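Local atomic coordinates of alpha-L-rhamnosidase (Aspergillus terreus, PDB entry 6GSZ), a protein that probably hydrolyses terminal non-reducing alpha-L-rhamnose residues from alpha-L-rhamnosides, as a calcium-binding glycoside hydrolase. Residues V116-R121 with H292-P297; A481-D486 with T803-P808. All coordinates share one frame; numbering follows the deposited sequence.

Contact 1: V116-R121 with H292-P297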
ATOM      1  N   VAL A 116      -9.654  -3.061  28.145  1.00 12.11           N
ATOM      2  CA  VAL A 116      -8.303  -2.575  27.918  1.00 12.05           C
ATOM      3  C   VAL A 116      -7.596  -2.480  29.272  1.00 11.42           C
ATOM      4  O   VAL A 116      -8.146  -1.843  30.179  1.00 11.98           O
ATOM      5  CB  VAL A 116      -8.273  -1.223  27.186  1.00 12.89           C
ATOM      6  CG1 VAL A 116      -6.854  -0.700  27.037  1.00 13.45           C
ATOM      7  CG2 VAL A 116      -8.962  -1.300  25.835  1.00 13.38           C
ATOM      8  N   ILE A 117      -6.394  -3.072  29.355  1.00 10.27           N
ATOM      9  CA  ILE A 117      -5.632  -2.968  30.577  1.00 11.03           C
ATOM     10  C   ILE A 117      -4.318  -2.246  30.324  1.00 11.15           C
ATOM     11  O   ILE A 117      -3.761  -2.247  29.236  1.00 11.64           O
ATOM     12  CB  ILE A 117      -5.403  -4.334  31.210  1.00 12.18           C
ATOM     13  CG1 ILE A 117      -4.586  -5.252  30.305  1.00 11.68           C
ATOM     14  CG2 ILE A 117      -6.735  -4.925  31.642  1.00 13.46           C
ATOM     15  CD1 ILE A 117      -4.204  -6.560  30.963  1.00 12.34           C
ATOM     16  N   ALA A 118      -3.806  -1.696  31.436  1.00 11.87           N
ATOM     17  CA  ALA A 118      -2.564  -1.025  31.511  1.00 12.32           C
ATOM     18  C   ALA A 118      -1.832  -1.460  32.777  1.00 12.23           C
ATOM     19  O   ALA A 118      -2.444  -1.893  33.750  1.00 13.02           O
ATOM     20  CB  ALA A 118      -2.768   0.473  31.516  1.00 12.27           C
ATOM     21  N   SER A 119      -0.511  -1.244  32.763  1.00 10.79           N
ATOM     22  CA  SER A 119       0.308  -1.504  33.957  1.00 10.98           C
ATOM     23  C   SER A 119       0.033  -0.523  35.100  1.00 12.38           C
ATOM     24  O   SER A 119      -0.219   0.655  34.892  1.00 12.59           O
ATOM     25  CB  SER A 119       1.781  -1.441  33.578  1.00 10.81           C
ATOM     26  OG  SER A 119       2.606  -1.731  34.675  1.00 12.32           O
ATOM     27  N   ASP A 120       0.201  -1.042  36.323  1.00 11.98           N
ATOM     28  CA  ASP A 120       0.280  -0.186  37.484  1.00 11.62           C
ATOM     29  C   ASP A 120       1.563   0.647  37.501  1.00 12.04           C
ATOM     30  O   ASP A 120       1.669   1.572  38.310  1.00 14.68           O
ATOM     31  CB  ASP A 120       0.142  -1.016  38.753  1.00 12.94           C
ATOM     32  CG  ASP A 120      -1.297  -1.295  39.188  1.00 14.59           C
ATOM     33  OD1 ASP A 120      -2.256  -0.761  38.562  1.00 16.63           O
ATOM     34  OD2 ASP A 120      -1.469  -1.999  40.200  1.00 18.13           O
ATOM     35  N   ARG A 121       2.541   0.328  36.659  1.00 12.61           N
ATOM     36  CA  ARG A 121       3.702   1.227  36.515  1.00 13.09           C
ATOM     37  C   ARG A 121       3.227   2.553  35.949  1.00 12.32           C
ATOM     38  O   ARG A 121       2.507   2.562  34.973  1.00 14.32           O
ATOM     39  CB  ARG A 121       4.726   0.613  35.584  1.00 14.15           C
ATOM     40  CG  ARG A 121       6.012   1.387  35.408  1.00 13.82           C
ATOM     41  CD  ARG A 121       6.896   0.669  34.406  1.00 15.38           C
ATOM     42  NE  ARG A 121       8.202   1.261  34.171  1.00 16.75           N
ATOM     43  CZ  ARG A 121       8.512   2.074  33.179  1.00 19.86           C
ATOM     44  NH1 ARG A 121       7.580   2.518  32.344  1.00 19.96           N
ATOM     45  NH2 ARG A 121       9.779   2.456  33.048  1.00 24.56           N
ATOM     46  N   HIS A 292      -4.628  -2.483  35.597  1.00 12.65           N
ATOM     47  CA  HIS A 292      -5.914  -1.789  35.818  1.00 12.56           C
ATOM     48  C   HIS A 292      -6.589  -1.554  34.468  1.00 13.16           C
ATOM     49  O   HIS A 292      -5.901  -1.644  33.455  1.00 13.31           O
ATOM     50  CB  HIS A 292      -5.692  -0.501  36.635  1.00 13.16           C
ATOM     51  CG  HIS A 292      -4.791   0.481  35.982  1.00 14.34           C
ATOM     52  ND1 HIS A 292      -3.464   0.606  36.324  1.00 16.73           N
ATOM     53  CD2 HIS A 292      -5.026   1.415  35.027  1.00 15.20           C
ATOM     54  CE1 HIS A 292      -2.910   1.552  35.591  1.00 17.29           C
ATOM     55  NE2 HIS A 292      -3.847   2.067  34.790  1.00 16.51           N
ATOM     56  N   GLU A 293      -7.877  -1.204  34.489  1.00 12.92           N
ATOM     57  CA  GLU A 293      -8.648  -0.993  33.280  1.00 13.37           C
ATOM     58  C   GLU A 293      -8.464   0.440  32.764  1.00 13.80           C
ATOM     59  O   GLU A 293      -8.367   1.394  33.587  1.00 15.32           O
ATOM     60  CB  GLU A 293     -10.126  -1.307  33.517  1.00 13.85           C
ATOM     61  CG  GLU A 293     -10.947  -1.293  32.243  1.00 18.64           C
ATOM     62  CD  GLU A 293     -12.451  -1.231  32.411  1.00 27.43           C
ATOM     63  OE1 GLU A 293     -12.897  -1.330  33.532  1.00 37.24           O
ATOM     64  OE2 GLU A 293     -13.148  -1.065  31.375  1.00 29.85           O
ATOM     65  N   LEU A 294      -8.446   0.610  31.449  1.00 13.63           N
ATOM     66  CA  LEU A 294      -8.470   1.919  30.762  1.00 14.20           C
ATOM     67  C   LEU A 294      -9.822   2.057  30.060  1.00 15.20           C
ATOM     68  O   LEU A 294     -10.187   1.169  29.291  1.00 16.44           O
ATOM     69  CB  LEU A 294      -7.371   1.930  29.692  1.00 17.01           C
ATOM     70  CG  LEU A 294      -5.955   1.984  30.198  1.00 16.07           C
ATOM     71  CD1 LEU A 294      -5.003   2.327  29.054  1.00 16.94           C
ATOM     72  CD2 LEU A 294      -5.829   2.980  31.314  1.00 18.26           C
ATOM     73  N   SER A 295     -10.513   3.180  30.282  1.00 15.32           N
ATOM     74  CA  SER A 295     -11.777   3.432  29.575  1.00 15.54           C
ATOM     75  C   SER A 295     -11.551   3.421  28.060  1.00 14.77           C
ATOM     76  O   SER A 295     -10.625   4.041  27.556  1.00 15.96           O
ATOM     77  CB  SER A 295     -12.348   4.736  30.027  1.00 18.20           C
ATOM     78  OG  SER A 295     -13.537   5.049  29.346  1.00 22.61           O
ATOM     79  N   PHE A 296     -12.404   2.674  27.343  1.00 14.21           N
ATOM     80  CA  PHE A 296     -12.216   2.517  25.876  1.00 13.82           C
ATOM     81  C   PHE A 296     -13.529   2.129  25.207  1.00 14.94           C
ATOM     82  O   PHE A 296     -14.170   1.160  25.626  1.00 15.92           O
ATOM     83  CB  PHE A 296     -11.179   1.432  25.590  1.00 13.06           C
ATOM     84  CG  PHE A 296     -10.912   1.259  24.123  1.00 13.08           C
ATOM     85  CD1 PHE A 296      -9.971   2.063  23.515  1.00 15.03           C
ATOM     86  CD2 PHE A 296     -11.545   0.276  23.383  1.00 15.17           C
ATOM     87  CE1 PHE A 296      -9.663   1.909  22.185  1.00 18.13           C
ATOM     88  CE2 PHE A 296     -11.244   0.132  22.044  1.00 17.52           C
ATOM     89  CZ  PHE A 296     -10.319   0.953  21.454  1.00 18.25           C
ATOM     90  N   PRO A 297     -13.961   2.858  24.156  1.00 14.64           N
ATOM     91  CA  PRO A 297     -15.195   2.486  23.465  1.00 14.78           C
ATOM     92  C   PRO A 297     -15.029   1.386  22.415  1.00 13.52           C
ATOM     93  O   PRO A 297     -14.431   1.632  21.344  1.00 13.32           O
ATOM     94  CB  PRO A 297     -15.644   3.811  22.843  1.00 17.00           C
ATOM     95  CG  PRO A 297     -14.396   4.609  22.654  1.00 20.89           C
ATOM     96  CD  PRO A 297     -13.386   4.117  23.661  1.00 14.83           C
TER
HETATM   97  O   HOH W   1     -11.734  -0.980  28.611  1.00 15.40           O
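Ala-118 and His-292 form the hydrogen-bonded pair of a two-stranded antiparallel ribbon, an example of how residues far apart in sequence can be tied by a few backbone bonds. Each N gives its hydrogen to the other's O at 2.9 Å, and Ile-117 and Glu-293 make the adjoining non-hydrogen-bonded pair. Beyond these, Leu-294 N makes a single bond of 2.8 Å to Val-116 O. Where the strands part, a water bridges them, accepting from Val-116 N and donating to Leu-294 O and Glu-293 OE2.

The apolar contacts gather on the face bearing Val-116, Ala-118 and Leu-294. Val-116 divides its branches: CG1 meets Leu-294 CB, and CG2 lies 3.5 Å from Phe-296 CB. Ala-118 CB rests 3.8 Å from Leu-294 CG. Leu-154 of strand 144-154 also touches Val-116 and Phe-296, joining the ribbon to the neighbouring sheet.

The polar side-chain contact closes the other end. With chi1 at 60°, the His-292 ring turns back over Ala-118 O, and its plane lies 19° from that of the Asp-120 carboxylate. His-292 ND1 donates to Asp-120 OD1 at 2.9 Å, with an N-H...O angle of 170°.

Contact 2: A481-D486 with T803-P808. With CA (calcium ion), chain K.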
ATOM      1  N   ALA A 481       0.144   1.417  -8.612  1.00  9.66           N
ATOM      2  CA  ALA A 481       0.163   0.528  -7.463  1.00 10.38           C
ATOM      3  C   ALA A 481      -0.791  -0.653  -7.645  1.00  9.91           C
ATOM      4  O   ALA A 481      -0.457  -1.789  -7.345  1.00 10.68           O
ATOM      5  CB  ALA A 481      -0.273   1.293  -6.236  1.00 10.47           C
ATOM      6  N   ASN A 482      -2.018  -0.371  -8.154  1.00  9.24           N
ATOM      7  CA  ASN A 482      -3.060  -1.336  -8.221  1.00  9.66           C
ATOM      8  C   ASN A 482      -2.815  -2.410  -9.306  1.00 11.12           C
ATOM      9  O   ASN A 482      -3.513  -3.442  -9.324  1.00 11.69           O
ATOM     10  CB  ASN A 482      -4.401  -0.678  -8.564  1.00 10.05           C
ATOM     11  CG  ASN A 482      -4.918   0.324  -7.563  1.00  9.30           C
ATOM     12  OD1 ASN A 482      -4.335   0.468  -6.458  1.00 10.08           O
ATOM     13  ND2 ASN A 482      -6.072   0.935  -7.833  1.00 10.12           N
ATOM     14  N   PHE A 483      -1.835  -2.166 -10.176  1.00  9.94           N
ATOM     15  CA  PHE A 483      -1.395  -3.167 -11.116  1.00 10.41           C
ATOM     16  C   PHE A 483      -0.342  -4.081 -10.471  1.00 10.00           C
ATOM     17  O   PHE A 483      -0.318  -5.316 -10.680  1.00 10.89           O
ATOM     18  CB  PHE A 483      -0.803  -2.470 -12.344  1.00 10.85           C
ATOM     19  CG  PHE A 483      -0.393  -3.377 -13.474  1.00 11.35           C
ATOM     20  CD1 PHE A 483       0.857  -3.965 -13.511  1.00 13.20           C
ATOM     21  CD2 PHE A 483      -1.245  -3.600 -14.552  1.00 12.95           C
ATOM     22  CE1 PHE A 483       1.253  -4.766 -14.582  1.00 13.90           C
ATOM     23  CE2 PHE A 483      -0.832  -4.355 -15.650  1.00 15.52           C
ATOM     24  CZ  PHE A 483       0.411  -4.949 -15.656  1.00 13.23           C
ATOM     25  N   ILE A 484       0.570  -3.491  -9.683  1.00 10.24           N
ATOM     26  CA  ILE A 484       1.701  -4.286  -9.155  1.00 10.05           C
ATOM     27  C   ILE A 484       1.252  -5.264  -8.060  1.00  9.91           C
ATOM     28  O   ILE A 484       1.715  -6.399  -8.038  1.00 10.35           O
ATOM     29  CB  ILE A 484       2.839  -3.366  -8.687  1.00 11.03           C
ATOM     30  CG1 ILE A 484       3.320  -2.457  -9.828  1.00 12.63           C
ATOM     31  CG2 ILE A 484       3.978  -4.170  -8.078  1.00 11.31           C
ATOM     32  CD1 ILE A 484       4.396  -1.514  -9.425  1.00 12.92           C
ATOM     33  N   TYR A 485       0.356  -4.788  -7.173  1.00 10.36           N
ATOM     34  CA  TYR A 485      -0.166  -5.618  -6.096  1.00 10.15           C
ATOM     35  C   TYR A 485      -1.677  -5.435  -6.005  1.00 10.90           C
ATOM     36  O   TYR A 485      -2.208  -4.413  -6.421  1.00 10.82           O
ATOM     37  CB  TYR A 485       0.420  -5.200  -4.740  1.00 10.41           C
ATOM     38  CG  TYR A 485       1.830  -5.659  -4.413  1.00 10.57           C
ATOM     39  CD1 TYR A 485       2.053  -6.908  -3.841  1.00 10.98           C
ATOM     40  CD2 TYR A 485       2.942  -4.873  -4.680  1.00 11.21           C
ATOM     41  CE1 TYR A 485       3.336  -7.340  -3.525  1.00 11.07           C
ATOM     42  CE2 TYR A 485       4.222  -5.297  -4.372  1.00 11.32           C
ATOM     43  CZ  TYR A 485       4.425  -6.543  -3.802  1.00 11.59           C
ATOM     44  OH  TYR A 485       5.694  -6.985  -3.487  1.00 14.36           O
ATOM     45  N   ASP A 486      -2.355  -6.431  -5.424  1.00 10.17           N
ATOM     46  CA  ASP A 486      -3.765  -6.345  -5.101  1.00 10.97           C
ATOM     47  C   ASP A 486      -3.923  -5.478  -3.841  1.00 10.18           C
ATOM     48  O   ASP A 486      -3.743  -5.933  -2.701  1.00 10.66           O
ATOM     49  CB  ASP A 486      -4.381  -7.726  -4.946  1.00 12.41           C
ATOM     50  CG  ASP A 486      -5.882  -7.694  -4.701  1.00 13.93           C
ATOM     51  OD1 ASP A 486      -6.411  -6.648  -4.245  1.00 13.56           O
ATOM     52  OD2 ASP A 486      -6.533  -8.707  -5.105  1.00 18.54           O
ATOM     53  N   THR A 803       5.037  -8.446 -20.014  1.00 13.43           N
ATOM     54  CA  THR A 803       4.208  -7.866 -18.983  1.00 13.47           C
ATOM     55  C   THR A 803       3.164  -8.897 -18.582  1.00 13.67           C
ATOM     56  O   THR A 803       2.530  -9.469 -19.439  1.00 14.50           O
ATOM     57  CB  THR A 803       3.562  -6.561 -19.492  1.00 15.25           C
ATOM     58  OG1 THR A 803       4.568  -5.725 -20.096  1.00 15.51           O
ATOM     59  CG2 THR A 803       2.824  -5.825 -18.385  1.00 16.13           C
ATOM     60  N   LYS A 804       2.904  -9.053 -17.276  1.00 13.75           N
ATOM     61  CA  LYS A 804       1.939  -9.978 -16.760  1.00 14.85           C
ATOM     62  C   LYS A 804       1.084  -9.259 -15.713  1.00 12.75           C
ATOM     63  O   LYS A 804       1.631  -8.496 -14.899  1.00 13.02           O
ATOM     64  CB  LYS A 804       2.628 -11.187 -16.092  1.00 17.81           C
ATOM     65  CG  LYS A 804       3.588 -11.969 -16.966  1.00 22.28           C
ATOM     66  CD  LYS A 804       4.122 -13.219 -16.299  1.00 27.75           C
ATOM     67  CE  LYS A 804       5.182 -13.889 -17.145  1.00 35.76           C
ATOM     68  NZ  LYS A 804       5.833 -15.028 -16.449  1.00 40.79           N
ATOM     69  N   PHE A 805      -0.205  -9.573 -15.677  1.00 12.77           N
ATOM     70  CA  PHE A 805      -1.114  -9.018 -14.699  1.00 12.30           C
ATOM     71  C   PHE A 805      -2.137 -10.060 -14.285  1.00 12.22           C
ATOM     72  O   PHE A 805      -2.918 -10.543 -15.124  1.00 12.84           O
ATOM     73  CB  PHE A 805      -1.808  -7.748 -15.201  1.00 13.18           C
ATOM     74  CG  PHE A 805      -2.770  -7.177 -14.206  1.00 12.48           C
ATOM     75  CD1 PHE A 805      -2.310  -6.790 -12.955  1.00 11.71           C
ATOM     76  CD2 PHE A 805      -4.111  -7.078 -14.476  1.00 13.28           C
ATOM     77  CE1 PHE A 805      -3.191  -6.322 -12.004  1.00 12.93           C
ATOM     78  CE2 PHE A 805      -4.995  -6.611 -13.527  1.00 13.22           C
ATOM     79  CZ  PHE A 805      -4.530  -6.268 -12.262  1.00 12.18           C
ATOM     80  N   LEU A 806      -2.151 -10.358 -12.973  1.00 12.13           N
ATOM     81  CA  LEU A 806      -3.119 -11.283 -12.407  1.00 11.08           C
ATOM     82  C   LEU A 806      -4.417 -10.547 -12.106  1.00 10.67           C
ATOM     83  O   LEU A 806      -4.602  -9.935 -11.074  1.00 13.66           O
ATOM     84  CB  LEU A 806      -2.528 -11.931 -11.164  1.00 13.39           C
ATOM     85  CG  LEU A 806      -3.307 -13.096 -10.570  1.00 16.45           C
ATOM     86  CD1 LEU A 806      -3.415 -14.249 -11.560  1.00 18.75           C
ATOM     87  CD2 LEU A 806      -2.607 -13.547  -9.298  1.00 17.68           C
ATOM     88  N   THR A 807      -5.295 -10.558 -13.096  1.00 11.49           N
ATOM     89  CA  THR A 807      -6.602  -9.970 -13.014  1.00 11.89           C
ATOM     90  C   THR A 807      -7.445 -10.731 -11.999  1.00 12.08           C
ATOM     91  O   THR A 807      -7.094 -11.869 -11.631  1.00 12.62           O
ATOM     92  CB  THR A 807      -7.355 -10.000 -14.363  1.00 12.47           C
ATOM     93  OG1 THR A 807      -7.902 -11.299 -14.586  1.00 12.59           O
ATOM     94  CG2 THR A 807      -6.545  -9.547 -15.555  1.00 12.73           C
ATOM     95  N   PRO A 808      -8.603 -10.166 -11.587  1.00 13.94           N
ATOM     96  CA  PRO A 808      -9.567 -10.927 -10.804  1.00 15.47           C
ATOM     97  C   PRO A 808     -10.086 -12.242 -11.419  1.00 15.55           C
ATOM     98  O   PRO A 808     -10.732 -13.029 -10.729  1.00 17.13           O
ATOM     99  CB  PRO A 808     -10.694  -9.895 -10.609  1.00 16.66           C
ATOM    100  CG  PRO A 808     -10.046  -8.530 -10.712  1.00 17.33           C
ATOM    101  CD  PRO A 808      -9.034  -8.773 -11.809  1.00 16.64           C
TER
HETATM  102 CA    CA K 929      -8.509  -9.731  -5.548  0.70 20.72          CA
HETATM  103  O   HOH W   2      -9.084  -7.854  -4.447  1.00 20.31           O
HETATM  104  O   HOH W   3      -7.659  -9.226  -7.822  1.00 24.81           O
HETATM  105  O   HOH W   4      -8.561 -11.850  -6.706  1.00 28.44           O
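Phe-483, near the C-terminal end of helix 471-484, and Phe-805, on strand 800-807, carry this buried helix-to-strand contact in an offset stack. Their ring centroids are 4.7 Å apart and the planes 17° from parallel. The rings overlap only in part: Phe-805 CD1 lies over one face of Phe-483, displaced toward the rim, and Phe-483 CE2 approaches Phe-805 CB at 3.6 Å. Phe-483 CG is anti to the backbone N (chi1 -175°), which carries the ring from the helix toward the strand.

The Phe-805 ring also reaches the helix backbone, its CE1 coming within 3.3 Å of Phe-483 O. That carbonyl has a polar partner too, since it accepts a hydrogen bond from Thr-429 OG1. Thr-803 adds a smaller apolar contact: its methyl CG2 meets the far end of the Phe-483 ring at CZ, 3.7 Å away, and the two side chains cross at about a right angle.

Beyond the stack, Asp-486 and Pro-808 both line a site holding 2-(2-methoxyethoxy)ethanol, probably from the crystallisation liquor. Asp-486 OD2 binds a calcium ion at 2.3 Å, and three waters and three further atoms make up the rest of its shell. The other carboxylate oxygen, OD1, accepts from Ala-488 N and so caps the start of helix 488-503; one calcium-bound water donates weakly to it. A single side chain thus serves both the metal and the helix end.

The aromatic cluster continues outside the pair, with His-772 of helix 768-775 stacked on Phe-483 and Trp-785 meeting Phe-805. Helices 437-453 and 530-542 pack against the 481-486 segment, while strand 800-807 runs between edge strand 430-434 and strand 810-819, so the stack joins the helical six-hairpin glycosidase domain to the five-stranded sheet formed largely by the C-terminal region.

Overall arrangement
Contacts 1 and 2 illustrate two ways of joining distant parts of one large chain. They come in series, contact 1 closing before contact 2 opens, and share no helix, strand or sheet. Their centres lie 43 Å apart, with nearest atoms about 26 Å from each other. Contact 1 is peripheral, about 32 Å from the chain centre, and spans 170 residues with far more strand than helix (71 against 4). Contact 2 is more central, about 13 Å from that centre, and spans 316 residues rich in helix. The first ties together the two ends of a beta-rich stretch that includes most of the family's N-terminal domain; the second joins the six-hairpin glycosidase domain to the C-terminal domain.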